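Protein KP700603 (Klebsiella pneumoniae 700603, PDB 5KVK) is of unknown function but belongs to the CinA (competence-damaged protein) superfamily, some members of which deamidate nicotinamide mononucleotide. Local coordinates at residues E91-I96 with A129-G134; N40-L45 with A53-G58; M141-D146 with A152-F157. All coordinates share one frame; numbering follows the deposited sequence. Where two conformers were deposited one is given.

In the fold
Along the chain the three contacts come in series: interaction 2, then interaction 1, then interaction 3. All reach the same mixed five-stranded sheet, in a three-layer alpha-beta-alpha arrangement. Helix 86-100 of interaction 1 lies on one face; helices 40-46 and 147-165 of interactions 2 and 3 lie on the other. The centres of interactions 1 and 2 are about 15 Å apart, those of 2 and 3 about 18 Å, and those of 1 and 3 about 21 Å. Ile96 meets Thr57, Trp130 meets Phe157, and Leu41 meets Val155, so the contacts form one continuous packed body, and the sheet continues into a second subunit beyond strand 55-61.

Interaction 1: E91-I96 with A129-G134; sequences EMSTGI and AWNFRG
Asn131 carries nearly the whole of this contact with one buried amide, which reaches from a strand to a helix, to a water and back to its own turn. Its ND2 donates to Ser93 OG at 3.1 Å, with an N-H...O angle of 149° and the serine oxygen tilted slightly out of the amide plane. Ser93 OG in turn hydrogen-bonds the carbonyl O of Gln90, one turn back in the helix, so the hydroxyl takes part in two hydrogen bonds, one to the helix and one from the amide. The amide ND2 has a second partner, a water 3.0 Å away that accepts from it and sits 2.8 Å from Thr94 OG1. Thr94 itself comes obliquely toward Asn131; its OG1 is rather far from ND2 for a direct bond, and the water links the two.

The other end of the amide belongs to the hairpin. Strands 125-132 and 135-142 are joined by a two-residue turn at Arg133 and Gly134, whose backbone angles fit type I'. Asn131 OD1 accepts from Gly134 N at 2.8 Å, in the carbonyl plane: an Asx motif that fixes the amide's rotation and hence aims ND2 at the helix. With CG anti to the backbone N (chi1 -178°), the side chain runs out from the strand to meet the helix and the turn.

Next to the polar grip the packing is close. Asn131 CB lies 3.3 Å from Ser93 OG, and two residues earlier on the same strand face Ala129 CB touches Ser93 CB at 4.1 Å. These small side chains, Ser93 and Ala129, lie between helix and strand where the short axes pass 8.1 Å apart at -40°. Ile136, on the neighbouring strand, touches Ser93, Thr94 and Asn131, while Trp130 turns to the other face of the sheet and packs toward helix 147-165.

Interaction 2: N40-L45 with A53-G58; sequences NLAAAL and AFYDTG
Leu45 is the bump here, and the rings of Phe54 and Tyr55 make the hollow it fills. The contact closes a beta-alpha-beta unit, strand 30-34, helix 40-46 and strand 55-61, by packing the helix on the strand it leads into. Leu45 splits its branches between the rings. CD1 sits over one face of Tyr55, 3.9 Å from the ring centroid and 24° off the normal, a CH-pi contact; CD2 meets the edge of Phe54, in the plane of that ring, 3.9 Å from CE2. The opposite face of Tyr55 lies over the backbone N of Thr57, so the phenol is sandwiched between the leucine and its own strand.

Tyr55 CG is anti to the backbone N (chi1 -179°), which lays the ring along the helix toward Ala42. Its OH hydrogen-bonds Thr32 OG1 on strand 30-34. Phe54 fits against Ala20, Leu23 and Ile24 of helix 12-26. Gly58, having no side chain, allows the phenol tip to nestle close to the strand; Gly58 itself pairs antiparallel with a strand of the second subunit. At that tip, Tyr55 OH lies just 3.2 Å from Ala42 CB.

Interaction 3: M141-D146 with A152-F157; sequences MRFTGD and AQAVRF
Phe143 lies against the helix with one ring face under Gln153 CB, which stands 4.2 Å from the ring centroid in a CH-pi contact. The far end of the ring lies against Ala154 and Phe157, about one turn apart on the helix: CE1 rests 3.9 Å from Ala154 CB, and CZ 3.9 Å from Phe157 CB. Next to it, Met141 crosses Phe157 at about a right angle. Its CG sits over the face, 3.6 Å from Phe157 CE1, and its SD is 4.2 Å from the centroid, a Met-aromatic contact. The methionine chain, bent at both chi2 and chi3, curls over the ring to keep CG, SD and CE on it.

Gln153 slides past Phe143 in the opposite direction, its amide turned 59° from the ring plane, and ends at the backbone beyond. NE2 donates to Thr144 O at 2.8 Å, in the amide plane and with an N-H...O angle of 158°. A water accepting from Thr144 N at 2.9 Å also donates to Gln153 OE1, though that leg is modelled so short that its length is doubtful. The amide thus holds Thr144 O directly, and reaches Thr144 N, if at all, only through that water.

All this sits where edge strand 135-142 passes through the short loop 143-146 into helix 147-165, which folds back over the end of the strand. Asp146 is the N-cap: its OD1 accepts from Ala149 N and starts the helix. Gly145, at a positive phi, carries the chain into that cap. Ala149 also steadies the glutamine, since its carbonyl O takes a hydrogen bond from NE2. Farther out, Met141 pairs through its backbone with Val126 of strand 125-132, and Phe143 with Gly124 just before it, while Phe128 on that strand meets the Phe157 ring edge-to-face.

Interaction 1: E91-I96 with A129-G134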
ATOM      1  N   GLU A  91     -17.649   1.203  -4.422  1.00 26.87           N
ATOM      2  CA  GLU A  91     -17.697   0.373  -3.214  1.00 27.54           C
ATOM      3  C   GLU A  91     -16.326   0.295  -2.541  1.00 26.24           C
ATOM      4  O   GLU A  91     -16.247   0.382  -1.297  1.00 25.49           O
ATOM      5  CB  GLU A  91     -18.249  -1.010  -3.546  1.00 26.62           C
ATOM      6  CG  GLU A  91     -19.730  -0.954  -3.912  1.00 27.61           C
ATOM      7  CD  GLU A  91     -20.318  -2.310  -4.190  1.00 32.15           C
ATOM      8  OE1 GLU A  91     -21.426  -2.398  -4.728  1.00 36.16           O
ATOM      9  OE2 GLU A  91     -19.672  -3.296  -3.855  1.00 34.72           O
ATOM     10  N   MET A  92     -15.235   0.179  -3.325  1.00 22.92           N
ATOM     11  CA  MET A  92     -13.895   0.307  -2.743  1.00 22.04           C
ATOM     12  C   MET A  92     -13.781   1.601  -1.945  1.00 22.94           C
ATOM     13  O   MET A  92     -13.250   1.581  -0.827  1.00 21.95           O
ATOM     14  CB  MET A  92     -12.833   0.288  -3.831  1.00 20.65           C
ATOM     15  CG  MET A  92     -12.675  -1.141  -4.425  1.00 19.83           C
ATOM     16  SD  MET A  92     -11.457  -1.015  -5.805  1.00 23.62           S
ATOM     17  CE  MET A  92      -9.915  -0.772  -4.906  1.00 21.70           C
ATOM     18  N   SER A  93     -14.254   2.720  -2.497  1.00 21.00           N
ATOM     19  CA  SER A  93     -14.010   4.001  -1.797  1.00 22.74           C
ATOM     20  C   SER A  93     -14.781   4.038  -0.490  1.00 24.00           C
ATOM     21  O   SER A  93     -14.244   4.491   0.523  1.00 24.10           O
ATOM     22  CB  SER A  93     -14.359   5.214  -2.650  1.00 23.24           C
ATOM     23  OG  SER A  93     -15.746   5.381  -2.803  1.00 23.95           O
ATOM     24  N   THR A  94     -16.018   3.508  -0.482  1.00 21.98           N
ATOM     25  CA  THR A  94     -16.790   3.483   0.767  1.00 24.40           C
ATOM     26  C   THR A  94     -16.100   2.563   1.777  1.00 26.31           C
ATOM     27  O   THR A  94     -16.085   2.835   2.986  1.00 26.60           O
ATOM     28  CB  THR A  94     -18.186   2.979   0.472  1.00 26.50           C
ATOM     29  OG1 THR A  94     -18.844   3.879  -0.426  1.00 27.37           O
ATOM     30  CG2 THR A  94     -19.014   2.839   1.765  1.00 30.02           C
ATOM     31  N   GLY A  95     -15.598   1.413   1.309  1.00 24.90           N
ATOM     32  CA  GLY A  95     -15.008   0.474   2.246  1.00 23.10           C
ATOM     33  C   GLY A  95     -13.795   1.060   2.948  1.00 21.58           C
ATOM     34  O   GLY A  95     -13.643   0.903   4.165  1.00 23.71           O
ATOM     35  N   ILE A  96     -12.949   1.768   2.203  1.00 23.46           N
ATOM     36  CA  ILE A  96     -11.735   2.269   2.860  1.00 21.95           C
ATOM     37  C   ILE A  96     -12.046   3.553   3.648  1.00 20.62           C
ATOM     38  O   ILE A  96     -11.465   3.782   4.719  1.00 22.63           O
ATOM     39  CB  ILE A  96     -10.584   2.480   1.853  1.00 20.98           C
ATOM     40  CG1 ILE A  96      -9.221   2.791   2.561  1.00 22.33           C
ATOM     41  CG2 ILE A  96     -10.937   3.544   0.829  1.00 23.10           C
ATOM     42  CD1 ILE A  96      -8.784   1.669   3.551  1.00 23.43           C
ATOM     43  N   ALA A 129     -12.405   6.665  -8.111  1.00 20.45           N
ATOM     44  CA  ALA A 129     -13.436   7.321  -7.297  1.00 23.71           C
ATOM     45  C   ALA A 129     -12.768   8.220  -6.270  1.00 22.93           C
ATOM     46  O   ALA A 129     -11.740   7.855  -5.660  1.00 19.92           O
ATOM     47  CB  ALA A 129     -14.311   6.274  -6.623  1.00 23.66           C
ATOM     48  N   TRP A 130     -13.387   9.374  -6.034  1.00 22.33           N
ATOM     49  CA  TRP A 130     -13.028  10.282  -4.962  1.00 20.39           C
ATOM     50  C   TRP A 130     -14.282  10.413  -4.118  1.00 24.58           C
ATOM     51  O   TRP A 130     -15.318  10.858  -4.612  1.00 26.47           O
ATOM     52  CB  TRP A 130     -12.605  11.654  -5.516  1.00 21.57           C
ATOM     53  CG  TRP A 130     -11.450  11.664  -6.478  1.00 23.13           C
ATOM     54  CD1 TRP A 130     -10.108  11.944  -6.201  1.00 26.16           C
ATOM     55  CD2 TRP A 130     -11.517  11.377  -7.867  1.00 24.68           C
ATOM     56  NE1 TRP A 130      -9.353  11.841  -7.378  1.00 24.43           N
ATOM     57  CE2 TRP A 130     -10.194  11.483  -8.395  1.00 26.46           C
ATOM     58  CE3 TRP A 130     -12.575  11.043  -8.741  1.00 24.63           C
ATOM     59  CZ2 TRP A 130      -9.911  11.262  -9.739  1.00 23.31           C
ATOM     60  CZ3 TRP A 130     -12.307  10.842 -10.077  1.00 25.62           C
ATOM     61  CH2 TRP A 130     -10.985  10.989 -10.577  1.00 25.43           C
ATOM     62  N   ASN A 131     -14.196  10.002  -2.878  1.00 22.59           N
ATOM     63  CA  ASN A 131     -15.352   9.871  -1.998  1.00 23.82           C
ATOM     64  C   ASN A 131     -15.138  10.867  -0.871  1.00 24.34           C
ATOM     65  O   ASN A 131     -14.311  10.637   0.013  1.00 23.22           O
ATOM     66  CB  ASN A 131     -15.434   8.429  -1.480  1.00 24.62           C
ATOM     67  CG  ASN A 131     -16.646   8.188  -0.595  1.00 24.93           C
ATOM     68  OD1 ASN A 131     -17.179   9.149  -0.017  1.00 25.76           O
ATOM     69  ND2 ASN A 131     -17.102   6.916  -0.454  1.00 25.87           N
ATOM     70  N   PHE A 132     -15.880  11.963  -0.869  1.00 22.74           N
ATOM     71  CA  PHE A 132     -15.811  12.916   0.243  1.00 24.87           C
ATOM     72  C   PHE A 132     -16.986  12.676   1.190  1.00 26.74           C
ATOM     73  O   PHE A 132     -18.149  12.997   0.881  1.00 28.33           O
ATOM     74  CB  PHE A 132     -15.822  14.341  -0.287  1.00 28.08           C
ATOM     75  CG  PHE A 132     -15.886  15.401   0.766  1.00 25.49           C
ATOM     76  CD1 PHE A 132     -14.952  15.440   1.829  1.00 29.82           C
ATOM     77  CD2 PHE A 132     -16.834  16.407   0.694  1.00 31.02           C
ATOM     78  CE1 PHE A 132     -14.976  16.414   2.790  1.00 35.92           C
ATOM     79  CE2 PHE A 132     -16.850  17.409   1.633  1.00 32.59           C
ATOM     80  CZ  PHE A 132     -15.918  17.413   2.709  1.00 34.52           C
ATOM     81  N   ARG A 133     -16.691  12.111   2.356  1.00 23.75           N
ATOM     82  CA  ARG A 133     -17.720  11.876   3.369  1.00 24.08           C
ATOM     83  C   ARG A 133     -19.009  11.257   2.810  1.00 26.87           C
ATOM     84  O   ARG A 133     -20.124  11.617   3.255  1.00 27.23           O
ATOM     85  CB  ARG A 133     -18.074  13.197   4.093  1.00 26.48           C
ATOM     86  CG  ARG A 133     -16.893  13.771   4.779  1.00 24.54           C
ATOM     87  CD  ARG A 133     -17.223  14.970   5.664  1.00 28.97           C
ATOM     88  NE  ARG A 133     -15.999  15.311   6.372  1.00 32.47           N
ATOM     89  CZ  ARG A 133     -15.650  16.503   6.791  1.00 36.91           C
ATOM     90  NH1 ARG A 133     -16.445  17.534   6.597  1.00 31.32           N
ATOM     91  NH2 ARG A 133     -14.482  16.660   7.429  1.00 41.21           N
ATOM     92  N   GLY A 134     -18.869  10.344   1.838  1.00 26.34           N
ATOM     93  CA  GLY A 134     -19.992   9.648   1.234  1.00 26.30           C
ATOM     94  C   GLY A 134     -20.554  10.261  -0.042  1.00 29.77           C
ATOM     95  O   GLY A 134     -21.434   9.649  -0.662  1.00 30.75           O
TER
HETATM   96  O   HOH W   1     -19.652   6.194   0.857  1.00 30.77           O

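Interaction 2: N40-L45 with A53-G58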
ATOM      1  N   ASN A  40       1.561   2.565  -5.126  1.00 21.36           N
ATOM      2  CA  ASN A  40       2.355   3.741  -5.506  1.00 19.64           C
ATOM      3  C   ASN A  40       1.662   5.051  -5.156  1.00 19.84           C
ATOM      4  O   ASN A  40       2.358   6.052  -4.965  1.00 23.81           O
ATOM      5  CB  ASN A  40       2.687   3.727  -7.004  1.00 22.66           C
ATOM      6  CG  ASN A  40       3.789   2.698  -7.338  1.00 26.09           C
ATOM      7  OD1 ASN A  40       4.977   2.881  -6.997  1.00 25.83           O
ATOM      8  ND2 ASN A  40       3.384   1.576  -7.909  1.00 27.33           N
ATOM      9  N   LEU A  41       0.334   5.067  -5.031  1.00 20.80           N
ATOM     10  CA  LEU A  41      -0.312   6.296  -4.559  1.00 20.98           C
ATOM     11  C   LEU A  41      -0.000   6.503  -3.081  1.00 22.30           C
ATOM     12  O   LEU A  41       0.429   7.593  -2.676  1.00 23.12           O
ATOM     13  CB  LEU A  41      -1.833   6.250  -4.780  1.00 25.36           C
ATOM     14  CG  LEU A  41      -2.576   7.489  -4.206  1.00 24.57           C
ATOM     15  CD1 LEU A  41      -2.025   8.824  -4.781  1.00 20.85           C
ATOM     16  CD2 LEU A  41      -4.105   7.330  -4.418  1.00 26.91           C
ATOM     17  N   ALA A  42      -0.180   5.441  -2.271  1.00 20.70           N
ATOM     18  CA  ALA A  42       0.205   5.504  -0.856  1.00 19.80           C
ATOM     19  C   ALA A  42       1.656   5.941  -0.741  1.00 20.48           C
ATOM     20  O   ALA A  42       1.984   6.765   0.119  1.00 22.87           O
ATOM     21  CB  ALA A  42      -0.001   4.154  -0.154  1.00 19.28           C
ATOM     22  N   ALA A  43       2.523   5.426  -1.623  1.00 19.80           N
ATOM     23  CA  ALA A  43       3.942   5.740  -1.546  1.00 22.34           C
ATOM     24  C   ALA A  43       4.169   7.223  -1.774  1.00 22.19           C
ATOM     25  O   ALA A  43       5.002   7.831  -1.099  1.00 26.19           O
ATOM     26  CB  ALA A  43       4.740   4.921  -2.563  1.00 21.23           C
ATOM     27  N   ALA A  44       3.393   7.832  -2.685  1.00 21.77           N
ATOM     28  CA  ALA A  44       3.588   9.249  -2.959  1.00 23.26           C
ATOM     29  C   ALA A  44       3.184  10.083  -1.753  1.00 21.43           C
ATOM     30  O   ALA A  44       3.880  11.077  -1.412  1.00 24.96           O
ATOM     31  CB  ALA A  44       2.797   9.676  -4.199  1.00 23.78           C
ATOM     32  N   LEU A  45       2.115   9.651  -1.069  1.00 23.83           N
ATOM     33  CA  LEU A  45       1.644  10.377   0.110  1.00 21.42           C
ATOM     34  C   LEU A  45       2.626  10.228   1.256  1.00 25.41           C
ATOM     35  O   LEU A  45       2.825  11.167   2.047  1.00 26.40           O
ATOM     36  CB  LEU A  45       0.266   9.863   0.510  1.00 20.85           C
ATOM     37  CG  LEU A  45      -0.783  10.052  -0.622  1.00 20.54           C
ATOM     38  CD1 LEU A  45      -2.156   9.339  -0.447  1.00 23.88           C
ATOM     39  CD2 LEU A  45      -1.004  11.579  -0.823  1.00 23.57           C
ATOM     40  N   ALA A  53      -0.106  14.493   8.999  1.00 29.02           N
ATOM     41  CA  ALA A  53      -1.077  15.555   9.187  1.00 26.54           C
ATOM     42  C   ALA A  53      -2.318  15.350   8.327  1.00 30.92           C
ATOM     43  O   ALA A  53      -3.367  15.925   8.624  1.00 35.56           O
ATOM     44  CB  ALA A  53      -0.471  16.937   8.893  1.00 30.46           C
ATOM     45  N   PHE A  54      -2.225  14.529   7.301  1.00 25.32           N
ATOM     46  CA  PHE A  54      -3.378  14.319   6.428  1.00 25.08           C
ATOM     47  C   PHE A  54      -3.590  12.882   5.985  1.00 24.02           C
ATOM     48  O   PHE A  54      -4.559  12.637   5.267  1.00 25.08           O
ATOM     49  CB  PHE A  54      -3.249  15.214   5.164  1.00 27.86           C
ATOM     50  CG  PHE A  54      -2.075  14.856   4.302  1.00 31.91           C
ATOM     51  CD1 PHE A  54      -0.837  15.390   4.584  1.00 30.96           C
ATOM     52  CD2 PHE A  54      -2.206  13.971   3.222  1.00 32.33           C
ATOM     53  CE1 PHE A  54       0.257  15.069   3.840  1.00 32.53           C
ATOM     54  CE2 PHE A  54      -1.089  13.676   2.458  1.00 29.64           C
ATOM     55  CZ  PHE A  54       0.118  14.208   2.793  1.00 29.20           C
ATOM     56  N   TYR A  55      -2.763  11.919   6.403  1.00 21.85           N
ATOM     57  CA  TYR A  55      -2.864  10.564   5.846  1.00 21.53           C
ATOM     58  C   TYR A  55      -2.244   9.569   6.785  1.00 20.96           C
ATOM     59  O   TYR A  55      -1.144   9.806   7.256  1.00 25.31           O
ATOM     60  CB  TYR A  55      -2.088  10.494   4.513  1.00 20.15           C
ATOM     61  CG  TYR A  55      -2.133   9.146   3.825  1.00 24.14           C
ATOM     62  CD1 TYR A  55      -3.256   8.759   3.039  1.00 20.08           C
ATOM     63  CD2 TYR A  55      -1.039   8.310   3.870  1.00 25.22           C
ATOM     64  CE1 TYR A  55      -3.294   7.535   2.388  1.00 20.90           C
ATOM     65  CE2 TYR A  55      -1.068   7.094   3.224  1.00 21.35           C
ATOM     66  CZ  TYR A  55      -2.185   6.730   2.485  1.00 20.54           C
ATOM     67  OH  TYR A  55      -2.164   5.494   1.810  1.00 21.67           O
ATOM     68  N   ASP A  56      -2.900   8.384   6.984  1.00 20.30           N
ATOM     69  CA  ASP A  56      -2.139   7.309   7.622  1.00 20.87           C
ATOM     70  C   ASP A  56      -2.512   5.904   7.187  1.00 19.26           C
ATOM     71  O   ASP A  56      -1.820   4.951   7.625  1.00 21.78           O
ATOM     72  CB  ASP A  56      -2.202   7.363   9.152  1.00 23.11           C
ATOM     73  CG  ASP A  56      -3.642   7.160   9.732  1.00 24.10           C
ATOM     74  OD1 ASP A  56      -4.619   6.755   9.004  1.00 23.78           O
ATOM     75  OD2 ASP A  56      -3.755   7.457  10.921  1.00 29.46           O
ATOM     76  N   THR A  57      -3.525   5.734   6.332  1.00 20.13           N
ATOM     77  CA  THR A  57      -4.022   4.407   5.985  1.00 22.13           C
ATOM     78  C   THR A  57      -4.171   4.252   4.485  1.00 19.74           C
ATOM     79  O   THR A  57      -4.933   5.003   3.835  1.00 20.69           O
ATOM     80  CB  THR A  57      -5.380   4.182   6.675  1.00 20.98           C
ATOM     81  OG1 THR A  57      -5.176   4.230   8.089  1.00 20.94           O
ATOM     82  CG2 THR A  57      -5.898   2.758   6.280  1.00 22.91           C
ATOM     83  N   GLY A  58      -3.502   3.231   3.929  1.00 21.34           N
ATOM     84  CA  GLY A  58      -3.779   2.816   2.570  1.00 21.60           C
ATOM     85  C   GLY A  58      -3.883   1.304   2.494  1.00 18.37           C
ATOM     86  O   GLY A  58      -3.260   0.566   3.274  1.00 21.23           O
TER

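Interaction 3: M141-D146 with A152-F157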
ATOM      1  N   MET A 141     -10.473   6.698 -17.120  1.00 28.08           N
ATOM      2  CA  MET A 141      -9.414   7.145 -18.018  1.00 27.84           C
ATOM      3  C   MET A 141      -8.846   5.948 -18.772  1.00 29.97           C
ATOM      4  O   MET A 141      -8.994   4.804 -18.350  1.00 29.61           O
ATOM      5  CB  MET A 141      -8.296   7.874 -17.253  1.00 26.71           C
ATOM      6  CG  MET A 141      -8.819   9.082 -16.441  1.00 28.98           C
ATOM      7  SD  MET A 141      -9.306  10.423 -17.472  1.00 34.84           S
ATOM      8  CE  MET A 141      -7.756  11.073 -18.118  1.00 37.37           C
ATOM      9  N   ARG A 142      -8.202   6.215 -19.910  1.00 31.02           N
ATOM     10  CA  ARG A 142      -7.444   5.170 -20.617  1.00 30.26           C
ATOM     11  C   ARG A 142      -6.065   5.732 -20.917  1.00 31.19           C
ATOM     12  O   ARG A 142      -5.917   6.474 -21.874  1.00 37.85           O
ATOM     13  CB  ARG A 142      -8.148   4.724 -21.896  1.00 36.03           C
ATOM     14  CG  ARG A 142      -7.655   3.381 -22.422  1.00 45.42           C
ATOM     15  CD  ARG A 142      -6.763   3.514 -23.604  1.00 57.46           C
ATOM     16  NE  ARG A 142      -6.704   2.237 -24.308  1.00 65.99           N
ATOM     17  CZ  ARG A 142      -6.185   2.067 -25.524  1.00 74.69           C
ATOM     18  NH1 ARG A 142      -5.644   3.100 -26.168  1.00 75.85           N
ATOM     19  NH2 ARG A 142      -6.187   0.862 -26.089  1.00 77.27           N
ATOM     20  N   PHE A 143      -5.051   5.373 -20.121  1.00 27.30           N
ATOM     21  CA  PHE A 143      -3.738   5.953 -20.313  1.00 29.80           C
ATOM     22  C   PHE A 143      -2.962   5.183 -21.359  1.00 30.60           C
ATOM     23  O   PHE A 143      -3.161   3.976 -21.553  1.00 31.78           O
ATOM     24  CB  PHE A 143      -2.970   5.954 -19.004  1.00 30.83           C
ATOM     25  CG  PHE A 143      -3.671   6.694 -17.932  1.00 30.71           C
ATOM     26  CD1 PHE A 143      -4.370   6.023 -16.921  1.00 27.26           C
ATOM     27  CD2 PHE A 143      -3.653   8.074 -17.921  1.00 29.16           C
ATOM     28  CE1 PHE A 143      -5.025   6.746 -15.936  1.00 26.54           C
ATOM     29  CE2 PHE A 143      -4.335   8.805 -16.908  1.00 29.33           C
ATOM     30  CZ  PHE A 143      -5.007   8.132 -15.909  1.00 29.40           C
ATOM     31  N   THR A 144      -2.057   5.884 -22.015  1.00 28.92           N
ATOM     32  CA  THR A 144      -1.168   5.318 -23.018  0.50 32.17           C
ATOM     33  C   THR A 144       0.200   5.088 -22.365  1.00 33.52           C
ATOM     34  O   THR A 144       0.549   5.743 -21.388  1.00 33.63           O
ATOM     35  CB  THR A 144      -1.088   6.265 -24.226  0.50 36.53           C
ATOM     36  OG1 THR A 144      -2.424   6.567 -24.685  0.50 31.12           O
ATOM     37  CG2 THR A 144      -0.318   5.656 -25.345  0.50 44.87           C
ATOM     38  N   GLY A 145       0.966   4.147 -22.893  1.00 41.59           N
ATOM     39  CA  GLY A 145       2.289   3.877 -22.348  1.00 42.20           C
ATOM     40  C   GLY A 145       2.412   2.484 -21.731  1.00 36.45           C
ATOM     41  O   GLY A 145       1.445   1.733 -21.604  1.00 34.67           O
ATOM     42  N   ASP A 146       3.648   2.161 -21.353  1.00 35.46           N
ATOM     43  CA  ASP A 146       3.948   0.891 -20.702  1.00 36.82           C
ATOM     44  C   ASP A 146       3.326   0.857 -19.313  1.00 35.34           C
ATOM     45  O   ASP A 146       2.952   1.896 -18.738  1.00 32.78           O
ATOM     46  CB  ASP A 146       5.455   0.689 -20.590  1.00 33.98           C
ATOM     47  CG  ASP A 146       6.094   1.725 -19.659  1.00 37.63           C
ATOM     48  OD1 ASP A 146       6.161   1.448 -18.471  1.00 36.28           O
ATOM     49  OD2 ASP A 146       6.516   2.829 -20.102  1.00 40.18           O
ATOM     50  N   ALA A 152       2.141   5.428 -13.111  1.00 25.21           N
ATOM     51  CA  ALA A 152       2.576   6.754 -12.695  1.00 26.62           C
ATOM     52  C   ALA A 152       1.554   7.787 -13.123  1.00 26.59           C
ATOM     53  O   ALA A 152       1.224   8.686 -12.354  1.00 24.75           O
ATOM     54  CB  ALA A 152       3.965   7.077 -13.292  1.00 29.52           C
ATOM     55  N   GLN A 153       1.014   7.652 -14.327  1.00 24.59           N
ATOM     56  CA  GLN A 153      -0.016   8.602 -14.782  1.00 26.32           C
ATOM     57  C   GLN A 153      -1.289   8.508 -13.965  1.00 23.94           C
ATOM     58  O   GLN A 153      -1.927   9.536 -13.674  1.00 25.00           O
ATOM     59  CB  GLN A 153      -0.340   8.366 -16.251  1.00 23.81           C
ATOM     60  CG  GLN A 153       0.800   8.751 -17.189  1.00 28.76           C
ATOM     61  CD  GLN A 153       0.451   8.403 -18.614  1.00 34.66           C
ATOM     62  OE1 GLN A 153      -0.209   9.169 -19.317  1.00 37.40           O
ATOM     63  NE2 GLN A 153       0.846   7.194 -19.025  1.00 35.15           N
ATOM     64  N   ALA A 154      -1.658   7.297 -13.573  1.00 21.32           N
ATOM     65  CA  ALA A 154      -2.857   7.128 -12.753  1.00 22.09           C
ATOM     66  C   ALA A 154      -2.685   7.733 -11.363  1.00 23.40           C
ATOM     67  O   ALA A 154      -3.603   8.388 -10.859  1.00 24.92           O
ATOM     68  CB  ALA A 154      -3.220   5.635 -12.664  1.00 23.19           C
ATOM     69  N   VAL A 155      -1.531   7.527 -10.733  1.00 20.30           N
ATOM     70  CA  VAL A 155      -1.259   8.134  -9.424  1.00 23.68           C
ATOM     71  C   VAL A 155      -1.342   9.662  -9.545  1.00 25.19           C
ATOM     72  O   VAL A 155      -1.985  10.341  -8.722  1.00 25.37           O
ATOM     73  CB  VAL A 155       0.135   7.684  -8.919  1.00 24.95           C
ATOM     74  CG1 VAL A 155       0.640   8.559  -7.746  1.00 25.64           C
ATOM     75  CG2 VAL A 155       0.103   6.159  -8.521  1.00 25.67           C
ATOM     76  N   ARG A 156      -0.674  10.239 -10.568  1.00 23.42           N
ATOM     77  CA  ARG A 156      -0.719  11.691 -10.693  0.50 24.82           C
ATOM     78  C   ARG A 156      -2.127  12.170 -10.990  1.00 28.09           C
ATOM     79  O   ARG A 156      -2.578  13.156 -10.408  1.00 30.07           O
ATOM     80  CB  ARG A 156       0.253  12.184 -11.768  0.50 26.00           C
ATOM     81  CG  ARG A 156       1.684  12.257 -11.256  0.50 26.48           C
ATOM     82  CD  ARG A 156       2.624  12.959 -12.218  0.50 29.18           C
ATOM     83  NE  ARG A 156       2.684  12.248 -13.487  0.50 28.93           N
ATOM     84  CZ  ARG A 156       3.581  11.326 -13.797  0.50 28.15           C
ATOM     85  NH1 ARG A 156       4.520  10.962 -12.939  0.50 27.44           N
ATOM     86  NH2 ARG A 156       3.505  10.747 -14.977  0.50 27.75           N
ATOM     87  N   PHE A 157      -2.849  11.472 -11.893  1.00 25.58           N
ATOM     88  CA  PHE A 157      -4.221  11.898 -12.172  1.00 25.93           C
ATOM     89  C   PHE A 157      -5.082  11.890 -10.907  1.00 25.19           C
ATOM     90  O   PHE A 157      -5.877  12.822 -10.687  1.00 25.45           O
ATOM     91  CB  PHE A 157      -4.859  11.026 -13.244  1.00 25.91           C
ATOM     92  CG  PHE A 157      -6.251  11.502 -13.631  1.00 27.77           C
ATOM     93  CD1 PHE A 157      -7.382  10.786 -13.230  1.00 26.52           C
ATOM     94  CD2 PHE A 157      -6.408  12.674 -14.372  1.00 34.24           C
ATOM     95  CE1 PHE A 157      -8.668  11.249 -13.596  1.00 26.90           C
ATOM     96  CE2 PHE A 157      -7.676  13.133 -14.706  1.00 35.06           C
ATOM     97  CZ  PHE A 157      -8.798  12.417 -14.295  1.00 30.42           C
TER
HETATM   98  O   HOH W   2      -1.523   8.668 -21.332  1.00 40.08           O